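PDB 4BMD: S-M checkpoint control protein RAD4 from Schizosaccharomyces pombe, which is essential for DNA replication and for the checkpoint coupling S and M phases, acting as a signalling adaptor that binds both phosphorylated sites of a crb2 dimer. Local coordinates for residues A[57-61]-A[62-66]; A[72-75]-A[76-80]; A[85-88]-A[89-93]; A[176-179]-A[180-184]. All coordinates share one frame; numbering follows the deposited sequence.

Contact 1: A[57-61]-A[62-66]; sequences HYFPV and DELPI
Phe-59 and Leu-64 meet across a short 3-10 turn in the loop that joins strand 52-55 to strand 71-73 of a BRCT domain, the third of the four in the whole protein. The closest approach is between Leu-64 CD2 and Phe-59 CD1, 3.5 Å apart, with the methyl coming in obliquely on the ring. A neighbouring ring atom, Phe-59 CE1, lies 3.9 Å from Glu-63 CB. The ring can take this place because its CG stands opposite the backbone N (chi1 -158°), beside the carbonyl carbon, where the chain runs on into the turn.

Pro-60 adds a second patch of contact. The chain of Glu-63 is extended and passes over the proline at a slant, bringing its carboxylate carbon CD to 3.9 Å from Pro-60 CG.

Two i+3 to i backbone bonds, the spacing of a 3-10 turn, hold these side chains in position: Glu-63 N gives its hydrogen to Pro-60 O at 3.1 Å, and Leu-64 N to Val-61 O at 3.0 Å. Further out, Val-61 shares a backbone hydrogen bond with Phe-99 and Asp-62 rests on Pro-101, so the turn leans on the chain leading to the next BRCT domain. Val-61 O also has Leu-64 CB close by, at 3.3 Å.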
loop_
_atom_site.group_PDB
_atom_site.type_symbol
_atom_site.label_atom_id
_atom_site.label_comp_id
_atom_site.label_asym_id
_atom_site.label_seq_id
_atom_site.Cartn_x
_atom_site.Cartn_y
_atom_site.Cartn_z
ATOM N N HIS A 57 2.792 -7.340 4.907
ATOM C CA HIS A 57 2.127 -6.044 4.784
ATOM C C HIS A 57 1.041 -5.834 5.837
ATOM O O HIS A 57 0.686 -4.700 6.155
ATOM C CB HIS A 57 1.532 -5.875 3.383
ATOM C CG HIS A 57 0.396 -6.807 3.092
ATOM N ND1 HIS A 57 0.562 -7.994 2.412
ATOM C CD2 HIS A 57 -0.923 -6.726 3.390
ATOM C CE1 HIS A 57 -0.605 -8.604 2.303
ATOM N NE2 HIS A 57 -1.523 -7.856 2.889
ATOM N N TYR A 58 0.520 -6.933 6.375
ATOM C CA TYR A 58 -0.565 -6.874 7.348
ATOM C C TYR A 58 -0.061 -6.868 8.786
ATOM O O TYR A 58 -0.853 -6.810 9.728
ATOM C CB TYR A 58 -1.530 -8.043 7.138
ATOM C CG TYR A 58 -0.845 -9.389 7.056
ATOM C CD1 TYR A 58 -0.567 -10.120 8.203
ATOM C CD2 TYR A 58 -0.480 -9.930 5.831
ATOM C CE1 TYR A 58 0.058 -11.349 8.132
ATOM C CE2 TYR A 58 0.146 -11.158 5.749
ATOM C CZ TYR A 58 0.413 -11.864 6.904
ATOM O OH TYR A 58 1.035 -13.088 6.828
ATOM N N PHE A 59 1.255 -6.933 8.955
ATOM C CA PHE A 59 1.848 -6.957 10.287
ATOM C C PHE A 59 1.797 -5.570 10.923
ATOM O O PHE A 59 2.248 -4.593 10.325
ATOM C CB PHE A 59 3.294 -7.454 10.217
ATOM C CG PHE A 59 3.809 -8.013 11.514
ATOM C CD1 PHE A 59 4.255 -7.173 12.521
ATOM C CD2 PHE A 59 3.850 -9.383 11.724
ATOM C CE1 PHE A 59 4.728 -7.687 13.715
ATOM C CE2 PHE A 59 4.322 -9.904 12.914
ATOM C CZ PHE A 59 4.762 -9.054 13.912
ATOM N N PRO A 60 1.242 -5.484 12.142
ATOM C CA PRO A 60 1.114 -4.219 12.878
ATOM C C PRO A 60 2.470 -3.567 13.137
ATOM O O PRO A 60 3.359 -4.202 13.703
ATOM C CB PRO A 60 0.477 -4.650 14.202
ATOM C CG PRO A 60 -0.215 -5.929 13.893
ATOM C CD PRO A 60 0.651 -6.612 12.880
ATOM N N VAL A 61 2.611 -2.311 12.725
ATOM C CA VAL A 61 3.861 -1.571 12.879
ATOM C C VAL A 61 4.300 -1.508 14.339
ATOM O O VAL A 61 5.480 -1.667 14.653
ATOM C CB VAL A 61 3.723 -0.135 12.335
ATOM C CG1 VAL A 61 5.027 0.631 12.504
ATOM C CG2 VAL A 61 3.301 -0.160 10.876
ATOM N N ASP A 62 3.336 -1.291 15.225
ATOM C CA ASP A 62 3.606 -1.140 16.651
ATOM C C ASP A 62 4.173 -2.406 17.297
ATOM O O ASP A 62 4.818 -2.337 18.343
ATOM C CB ASP A 62 2.335 -0.693 17.376
ATOM C CG ASP A 62 1.080 -1.307 16.783
ATOM O OD1 ASP A 62 0.562 -0.757 15.787
ATOM O OD2 ASP A 62 0.613 -2.340 17.311
ATOM N N GLU A 63 3.936 -3.555 16.673
ATOM C CA GLU A 63 4.420 -4.824 17.207
ATOM C C GLU A 63 5.781 -5.212 16.635
ATOM O O GLU A 63 6.350 -6.236 17.009
ATOM C CB GLU A 63 3.411 -5.942 16.942
ATOM C CG GLU A 63 2.084 -5.769 17.661
ATOM C CD GLU A 63 1.143 -6.937 17.432
ATOM O OE1 GLU A 63 1.573 -7.938 16.819
ATOM O OE2 GLU A 63 -0.026 -6.855 17.864
ATOM N N LEU A 64 6.299 -4.393 15.725
ATOM C CA LEU A 64 7.582 -4.675 15.093
ATOM C C LEU A 64 8.756 -4.391 16.021
ATOM O O LEU A 64 8.787 -3.363 16.697
ATOM C CB LEU A 64 7.741 -3.868 13.803
ATOM C CG LEU A 64 7.015 -4.391 12.565
ATOM C CD1 LEU A 64 7.245 -3.459 11.387
ATOM C CD2 LEU A 64 7.483 -5.797 12.237
ATOM N N PRO A 65 9.734 -5.306 16.052
ATOM C CA PRO A 65 10.975 -5.084 16.798
ATOM C C PRO A 65 11.845 -4.046 16.102
ATOM O O PRO A 65 11.488 -3.568 15.026
ATOM C CB PRO A 65 11.657 -6.453 16.751
ATOM C CG PRO A 65 11.138 -7.084 15.510
ATOM C CD PRO A 65 9.713 -6.624 15.394
ATOM N N ILE A 66 12.973 -3.705 16.713
ATOM C CA ILE A 66 13.896 -2.748 16.118
ATOM C C ILE A 66 14.825 -3.449 15.133
ATOM O O ILE A 66 15.448 -4.457 15.463
ATOM C CB ILE A 66 14.739 -2.036 17.191
ATOM C CG1 ILE A 66 13.835 -1.428 18.266
ATOM C CG2 ILE A 66 15.620 -0.970 16.557
ATOM C CD1 ILE A 66 14.590 -0.769 19.402
#

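Contact 2: A[72-75]-A[76-80]; sequences VNEW and WIERC
Val-72 packs onto the indole of Trp-76, the main apolar part of the contact. Its CG1 stands over the five-membered ring as a CH-pi contact, 3.9 Å from the centroid and 19° off the normal, while CG2 lies over the same face nearer the rim. On the opposite face sits Cys-80 SG, 3.5 Å above the plane, so both sides are filled. Trp-76 CG lies anti to its own N (chi1 176°), which carries the indole back over Val-72.

These residues lie where strand 71-73 passes directly into helix 74-82 of BRCT 3, and Trp-76 with Cys-80 matches the W-x-x-x-C/S signature of BRCT domains.

Among the polar contacts, Asn-73 is the N-cap. Its OD1 accepts weakly from Trp-75 N at 3.0 Å and from Trp-76 N at 3.4 Å, and its backbone O takes the Trp-76 N-H at 3.0 Å. ND2 donates to Leu-94 O, which probably fixes the turn of the amide. Helical bonds follow from Glu-78 N to Glu-74 O and from Arg-79 N to Trp-75 O.

Among the charged side chains, Glu-78 runs alongside Trp-75, its OE1 3.5 Å from Trp-75 CD1, and that oxygen is hydrogen-bonded to His-124 NE2. Arg-79 lays its CG against Trp-75 O at 3.3 Å before a salt bridge with Glu-120. Both partners lie on helix 119-131 of the other BRCT domain.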
loop_
_atom_site.group_PDB
_atom_site.type_symbol
_atom_site.label_atom_id
_atom_site.label_comp_id
_atom_site.label_asym_id
_atom_site.label_seq_id
_atom_site.Cartn_x
_atom_site.Cartn_y
_atom_site.Cartn_z
ATOM N N VAL A 72 11.307 -3.192 4.696
ATOM C CA VAL A 72 10.236 -3.057 3.716
ATOM C C VAL A 72 9.234 -4.192 3.885
ATOM O O VAL A 72 9.502 -5.160 4.596
ATOM C CB VAL A 72 10.782 -3.111 2.276
ATOM C CG1 VAL A 72 11.760 -1.975 2.024
ATOM C CG2 VAL A 72 11.442 -4.455 2.012
ATOM N N ASN A 73 8.078 -4.075 3.239
ATOM C CA ASN A 73 7.145 -5.196 3.183
ATOM C C ASN A 73 7.271 -5.955 1.866
ATOM O O ASN A 73 8.039 -5.554 0.991
ATOM C CB ASN A 73 5.696 -4.762 3.461
ATOM C CG ASN A 73 5.175 -3.742 2.465
ATOM O OD1 ASN A 73 5.543 -3.745 1.290
ATOM N ND2 ASN A 73 4.299 -2.862 2.936
ATOM N N GLU A 74 6.521 -7.044 1.721
ATOM C CA GLU A 74 6.641 -7.886 0.532
ATOM C C GLU A 74 6.190 -7.168 -0.738
ATOM O O GLU A 74 6.566 -7.557 -1.843
ATOM C CB GLU A 74 5.879 -9.206 0.701
ATOM C CG GLU A 74 4.368 -9.095 0.574
ATOM C CD GLU A 74 3.676 -8.938 1.913
ATOM O OE1 GLU A 74 4.229 -8.252 2.799
ATOM O OE2 GLU A 74 2.577 -9.507 2.080
ATOM N N TRP A 75 5.391 -6.118 -0.579
ATOM C CA TRP A 75 4.916 -5.346 -1.723
ATOM C C TRP A 75 6.056 -4.578 -2.386
ATOM O O TRP A 75 5.968 -4.208 -3.557
ATOM C CB TRP A 75 3.787 -4.398 -1.309
ATOM C CG TRP A 75 2.498 -5.106 -1.013
ATOM C CD1 TRP A 75 2.213 -6.421 -1.245
ATOM C CD2 TRP A 75 1.319 -4.538 -0.428
ATOM N NE1 TRP A 75 0.931 -6.707 -0.843
ATOM C CE2 TRP A 75 0.361 -5.568 -0.338
ATOM C CE3 TRP A 75 0.980 -3.260 0.026
ATOM C CZ2 TRP A 75 -0.913 -5.359 0.190
ATOM C CZ3 TRP A 75 -0.283 -3.056 0.550
ATOM C CH2 TRP A 75 -1.215 -4.099 0.627
ATOM N N TRP A 76 7.125 -4.346 -1.630
ATOM C CA TRP A 76 8.329 -3.727 -2.172
ATOM C C TRP A 76 8.969 -4.662 -3.192
ATOM O O TRP A 76 9.474 -4.221 -4.225
ATOM C CB TRP A 76 9.317 -3.413 -1.047
ATOM C CG TRP A 76 10.637 -2.868 -1.513
ATOM C CD1 TRP A 76 10.982 -1.554 -1.647
ATOM C CD2 TRP A 76 11.793 -3.626 -1.895
ATOM N NE1 TRP A 76 12.276 -1.447 -2.092
ATOM C CE2 TRP A 76 12.796 -2.704 -2.253
ATOM C CE3 TRP A 76 12.074 -4.995 -1.972
ATOM C CZ2 TRP A 76 14.060 -3.106 -2.681
ATOM C CZ3 TRP A 76 13.329 -5.391 -2.397
ATOM C CH2 TRP A 76 14.307 -4.451 -2.747
ATOM N N ILE A 77 8.942 -5.956 -2.891
ATOM C CA ILE A 77 9.464 -6.969 -3.799
ATOM C C ILE A 77 8.629 -7.016 -5.072
ATOM O O ILE A 77 9.168 -7.056 -6.178
ATOM C CB ILE A 77 9.455 -8.364 -3.145
ATOM C CG1 ILE A 77 10.249 -8.347 -1.838
ATOM C CG2 ILE A 77 10.013 -9.407 -4.102
ATOM C CD1 ILE A 77 10.208 -9.658 -1.082
ATOM N N GLU A 78 7.310 -7.003 -4.903
ATOM C CA GLU A 78 6.385 -7.043 -6.030
ATOM C C GLU A 78 6.545 -5.820 -6.927
ATOM O O GLU A 78 6.462 -5.924 -8.151
ATOM C CB GLU A 78 4.943 -7.148 -5.533
ATOM C CG GLU A 78 4.677 -8.363 -4.659
ATOM C CD GLU A 78 3.250 -8.416 -4.152
ATOM O OE1 GLU A 78 2.432 -7.574 -4.580
ATOM O OE2 GLU A 78 2.945 -9.299 -3.321
ATOM N N ARG A 79 6.775 -4.663 -6.315
ATOM C CA ARG A 79 6.992 -3.432 -7.068
ATOM C C ARG A 79 8.291 -3.498 -7.857
ATOM O O ARG A 79 8.364 -3.016 -8.986
ATOM C CB ARG A 79 7.008 -2.218 -6.137
ATOM C CG ARG A 79 5.632 -1.749 -5.699
ATOM C CD ARG A 79 5.729 -0.490 -4.855
ATOM N NE ARG A 79 6.519 0.548 -5.513
ATOM C CZ ARG A 79 6.017 1.460 -6.338
ATOM N NH1 ARG A 79 4.719 1.467 -6.612
ATOM N NH2 ARG A 79 6.810 2.367 -6.891
ATOM N N CYS A 80 9.312 -4.099 -7.255
ATOM C CA CYS A 80 10.610 -4.239 -7.904
ATOM C C CYS A 80 10.529 -5.114 -9.151
ATOM O O CYS A 80 11.225 -4.869 -10.133
ATOM C CB CYS A 80 11.646 -4.804 -6.929
ATOM S SG CYS A 80 12.262 -3.611 -5.716
#

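Contact 3: A[85-88]-A[89-93]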
loop_
_atom_site.group_PDB
_atom_site.type_symbol
_atom_site.label_atom_id
_atom_site.label_comp_id
_atom_site.label_asym_id
_atom_site.label_seq_id
_atom_site.Cartn_x
_atom_site.Cartn_y
_atom_site.Cartn_z
ATOM N N LYS A 85 13.159 -3.042 -11.569
ATOM C CA LYS A 85 14.276 -2.285 -11.012
ATOM C C LYS A 85 14.165 -2.189 -9.493
ATOM O O LYS A 85 13.139 -2.544 -8.915
ATOM C CB LYS A 85 14.366 -0.888 -11.633
ATOM C CG LYS A 85 13.247 0.058 -11.236
ATOM C CD LYS A 85 13.490 1.445 -11.812
ATOM C CE LYS A 85 12.419 2.429 -11.376
ATOM N NZ LYS A 85 12.667 3.796 -11.914
ATOM N N ILE A 86 15.225 -1.710 -8.851
ATOM C CA ILE A 86 15.261 -1.625 -7.396
ATOM C C ILE A 86 14.940 -0.218 -6.896
ATOM O O ILE A 86 15.706 0.720 -7.112
ATOM C CB ILE A 86 16.627 -2.069 -6.838
ATOM C CG1 ILE A 86 16.910 -3.521 -7.229
ATOM C CG2 ILE A 86 16.667 -1.903 -5.328
ATOM C CD1 ILE A 86 18.238 -4.041 -6.731
ATOM N N PHE A 87 13.802 -0.086 -6.224
ATOM C CA PHE A 87 13.370 1.199 -5.687
ATOM C C PHE A 87 14.008 1.468 -4.333
ATOM O O PHE A 87 14.490 0.550 -3.669
ATOM C CB PHE A 87 11.847 1.230 -5.535
ATOM C CG PHE A 87 11.101 1.048 -6.823
ATOM C CD1 PHE A 87 10.762 2.142 -7.602
ATOM C CD2 PHE A 87 10.728 -0.216 -7.251
ATOM C CE1 PHE A 87 10.071 1.979 -8.786
ATOM C CE2 PHE A 87 10.037 -0.384 -8.435
ATOM C CZ PHE A 87 9.709 0.715 -9.204
ATOM N N GLY A 88 14.006 2.733 -3.926
ATOM C CA GLY A 88 14.404 3.093 -2.579
ATOM C C GLY A 88 13.317 2.658 -1.616
ATOM O O GLY A 88 12.179 2.429 -2.026
ATOM N N ILE A 89 13.656 2.543 -0.337
ATOM C CA ILE A 89 12.701 2.047 0.647
ATOM C C ILE A 89 11.617 3.070 0.979
ATOM O O ILE A 89 10.582 2.720 1.542
ATOM C CB ILE A 89 13.395 1.590 1.950
ATOM C CG1 ILE A 89 13.997 2.786 2.690
ATOM C CG2 ILE A 89 14.458 0.543 1.651
ATOM C CD1 ILE A 89 14.629 2.424 4.015
ATOM N N ASP A 90 11.847 4.328 0.619
ATOM C CA ASP A 90 10.905 5.394 0.949
ATOM C C ASP A 90 10.153 5.933 -0.267
ATOM O O ASP A 90 9.371 6.877 -0.152
ATOM C CB ASP A 90 11.625 6.537 1.668
ATOM C CG ASP A 90 12.190 6.117 3.011
ATOM O OD1 ASP A 90 11.568 5.264 3.677
ATOM O OD2 ASP A 90 13.257 6.639 3.400
ATOM N N GLU A 91 10.381 5.327 -1.428
ATOM C CA GLU A 91 9.773 5.808 -2.666
ATOM C C GLU A 91 8.256 5.622 -2.701
ATOM O O GLU A 91 7.552 6.365 -3.385
ATOM C CB GLU A 91 10.421 5.147 -3.885
ATOM C CG GLU A 91 11.893 5.488 -4.059
ATOM C CD GLU A 91 12.431 5.070 -5.412
ATOM O OE1 GLU A 91 11.621 4.876 -6.343
ATOM O OE2 GLU A 91 13.665 4.934 -5.547
ATOM N N HIS A 92 7.754 4.632 -1.969
ATOM C CA HIS A 92 6.313 4.403 -1.903
ATOM C C HIS A 92 5.857 4.008 -0.500
ATOM O O HIS A 92 6.439 3.124 0.129
ATOM C CB HIS A 92 5.875 3.353 -2.925
ATOM C CG HIS A 92 4.422 3.427 -3.274
ATOM N ND1 HIS A 92 3.433 2.907 -2.467
ATOM C CD2 HIS A 92 3.789 3.970 -4.341
ATOM C CE1 HIS A 92 2.255 3.124 -3.023
ATOM N NE2 HIS A 92 2.443 3.767 -4.161
ATOM N N ALA A 93 4.803 4.664 -0.026
ATOM C CA ALA A 93 4.324 4.490 1.342
ATOM C C ALA A 93 3.804 3.084 1.637
ATOM O O ALA A 93 3.806 2.645 2.786
ATOM C CB ALA A 93 3.253 5.527 1.658
HETATM O O HOH W 1 9.358 2.534 -1.053
#
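The ring of Phe-87 meets the carboxylate of Glu-91 at its edge: Glu-91 OE1 lies near the ring plane, 3.1 Å from Phe-87 CD1, and the two flat groups stand 83° apart. One face of the ring carries Lys-85 CG toward its rim; from the other side the guanidinium of Arg-79 makes a cation-pi contact.

The second carboxylate oxygen does the bonding. Gly-88 N donates to Glu-91 OE2 at 2.8 Å with an N-H...O angle of 163°, nearly straight, though it meets the oxygen from well above the carboxylate plane. Glu-91 reaches back because its CG lies anti to the carbonyl carbon (chi1 -64°) and the chain beyond is extended. Gly-88 to Glu-91 form a type I beta turn, in the loop that leaves helix 74-82 of BRCT 3 and leads to the next domain. The turn's own bond, Glu-91 N to Gly-88 O, is weak at 3.5 Å. Water 1 adds a bridge, donating to Gly-88 O at 3.0 Å and accepting from His-92 N at 2.8 Å.

With an alanine in place of Phe-87, Glu-91 OE1 would probably lose the ring edge beside it and Arg-79 its cation-pi partner.

Since an amide N-H and the slightly positive edge of a ring face its two oxygens, the carboxylate is probably stabilised as the anion while it clasps the Gly-88 amide at the start of the turn.

Contact 4: A[176-179]-A[180-184]; sequences VAWL and WNIIQ
Trp-180 lies over Val-176, four residues earlier near the start of helix 177-185, the last helix of the second BRCT domain in this chain, BRCT 4. This is the tight part: Val-176 CG2 comes to 3.4 Å from Trp-180 NE1, over one face of the indole toward its rim. A second tryptophan packs the same way, with Ile-182 CD1 over a face of Trp-178, 3.6 Å from CE2. Trp-178 corresponds to the hallmark BRCT tryptophan, and Ile-182 stands where the Cys or Ser of that motif would be. Trp-178 is buried, its NE1 hydrogen-bonded to Ile-189 O, and its CG is anti to the backbone N (chi1 166°), which points the indole back toward strand 146-149.

The side bearing Ala-177 and Asn-181 is looser and partly exposed. There Asn-181 N bonds to Ala-177 O at 2.8 Å, and the side chains themselves come no closer than 4.5 Å (Ala-177 CB to Asn-181 ND2).

Were an alanine to replace Trp-180, Val-176 would probably lose the indole over its methyls, and His-92 its edge-to-face ring.

The helix backbone runs on regularly beneath: Trp-180 N reaches Val-176 O at 3.1 Å, and Ile-183 N reaches Leu-179 O at 2.9 Å.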
loop_
_atom_site.group_PDB
_atom_site.type_symbol
_atom_site.label_atom_id
_atom_site.label_comp_id
_atom_site.label_asym_id
_atom_site.label_seq_id
_atom_site.Cartn_x
_atom_site.Cartn_y
_atom_site.Cartn_z
ATOM N N VAL A 176 -5.959 11.838 -3.169
ATOM C CA VAL A 176 -5.295 10.692 -2.554
ATOM C C VAL A 176 -4.282 11.094 -1.478
ATOM O O VAL A 176 -3.983 10.309 -0.576
ATOM C CB VAL A 176 -4.613 9.795 -3.618
ATOM C CG1 VAL A 176 -3.409 10.499 -4.223
ATOM C CG2 VAL A 176 -4.212 8.454 -3.019
ATOM N N ALA A 177 -3.771 12.322 -1.566
ATOM C CA ALA A 177 -2.800 12.822 -0.592
ATOM C C ALA A 177 -3.320 12.680 0.835
ATOM O O ALA A 177 -2.556 12.409 1.761
ATOM C CB ALA A 177 -2.446 14.274 -0.888
ATOM N N TRP A 178 -4.627 12.855 0.996
ATOM C CA TRP A 178 -5.293 12.643 2.273
ATOM C C TRP A 178 -5.003 11.252 2.835
ATOM O O TRP A 178 -4.713 11.102 4.023
ATOM C CB TRP A 178 -6.799 12.841 2.112
ATOM C CG TRP A 178 -7.609 12.333 3.262
ATOM C CD1 TRP A 178 -7.776 12.932 4.475
ATOM C CD2 TRP A 178 -8.377 11.124 3.303
ATOM N NE1 TRP A 178 -8.595 12.170 5.271
ATOM C CE2 TRP A 178 -8.979 11.054 4.575
ATOM C CE3 TRP A 178 -8.612 10.094 2.388
ATOM C CZ2 TRP A 178 -9.799 9.995 4.956
ATOM C CZ3 TRP A 178 -9.427 9.042 2.770
ATOM C CH2 TRP A 178 -10.011 9.001 4.041
ATOM N N LEU A 179 -5.073 10.239 1.979
ATOM C CA LEU A 179 -4.826 8.869 2.413
ATOM C C LEU A 179 -3.347 8.611 2.678
ATOM O O LEU A 179 -2.998 7.934 3.646
ATOM C CB LEU A 179 -5.360 7.863 1.394
ATOM C CG LEU A 179 -5.115 6.399 1.767
ATOM C CD1 LEU A 179 -5.796 6.056 3.088
ATOM C CD2 LEU A 179 -5.579 5.470 0.663
ATOM N N TRP A 180 -2.480 9.144 1.821
ATOM C CA TRP A 180 -1.042 8.989 2.023
ATOM C C TRP A 180 -0.611 9.636 3.336
ATOM O O TRP A 180 0.258 9.116 4.036
ATOM C CB TRP A 180 -0.237 9.580 0.860
ATOM C CG TRP A 180 -0.497 8.964 -0.493
ATOM C CD1 TRP A 180 -0.682 9.635 -1.668
ATOM C CD2 TRP A 180 -0.592 7.566 -0.813
ATOM N NE1 TRP A 180 -0.882 8.747 -2.697
ATOM C CE2 TRP A 180 -0.834 7.472 -2.199
ATOM C CE3 TRP A 180 -0.496 6.388 -0.065
ATOM C CZ2 TRP A 180 -0.985 6.247 -2.849
ATOM C CZ3 TRP A 180 -0.647 5.173 -0.713
ATOM C CH2 TRP A 180 -0.888 5.113 -2.091
ATOM N N ASN A 181 -1.225 10.768 3.665
ATOM C CA ASN A 181 -0.936 11.458 4.918
ATOM C C ASN A 181 -1.325 10.620 6.130
ATOM O O ASN A 181 -0.625 10.614 7.139
ATOM C CB ASN A 181 -1.642 12.814 4.971
ATOM C CG ASN A 181 -1.090 13.796 3.958
ATOM O OD1 ASN A 181 0.071 13.707 3.557
ATOM N ND2 ASN A 181 -1.923 14.742 3.536
ATOM N N ILE A 182 -2.447 9.914 6.024
ATOM C CA ILE A 182 -2.896 9.027 7.092
ATOM C C ILE A 182 -1.943 7.843 7.243
ATOM O O ILE A 182 -1.547 7.490 8.355
ATOM C CB ILE A 182 -4.327 8.516 6.834
ATOM C CG1 ILE A 182 -5.320 9.681 6.881
ATOM C CG2 ILE A 182 -4.713 7.447 7.849
ATOM C CD1 ILE A 182 -6.762 9.261 6.711
ATOM N N ILE A 183 -1.576 7.240 6.117
ATOM C CA ILE A 183 -0.657 6.106 6.104
ATOM C C ILE A 183 0.702 6.476 6.688
ATOM O O ILE A 183 1.233 5.768 7.545
ATOM C CB ILE A 183 -0.454 5.571 4.670
ATOM C CG1 ILE A 183 -1.751 4.967 4.136
ATOM C CG2 ILE A 183 0.655 4.536 4.637
ATOM C CD1 ILE A 183 -2.225 3.772 4.918
ATOM N N GLN A 184 1.254 7.592 6.225
ATOM C CA GLN A 184 2.587 8.020 6.636
ATOM C C GLN A 184 2.642 8.487 8.088
ATOM O O GLN A 184 3.582 8.160 8.811
ATOM C CB GLN A 184 3.107 9.116 5.704
ATOM C CG GLN A 184 3.442 8.626 4.302
ATOM C CD GLN A 184 3.882 9.746 3.382
ATOM O OE1 GLN A 184 3.062 10.534 2.909
ATOM N NE2 GLN A 184 5.182 9.824 3.123
#

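How the contacts relate
Contacts 1 to 3 follow one another along BRCT 3, and contact 4 belongs to BRCT 4. Contact 1 joins contact 2 through His-57 ND1 and Glu-74 OE2, 2.5 Å apart and probably hydrogen-bonded, with the imidazole stacked on Trp-75. Contact 3 is the nearest neighbour of contact 2, their centres about 8 Å apart, and Lys-85 N lies 3.0 Å from Cys-80 O. The domains meet at two of these contacts: contact 2 through helix 119-131, and contact 3 where 89-93 reaches helix 177-185, His-92 CE1 3.8 Å from Trp-180 CH2. A MES molecule, probably from the crystallisation liquor, sits here, hydrogen-bonded to Ala-93 N and about 3 Å from the Trp-180 side chain.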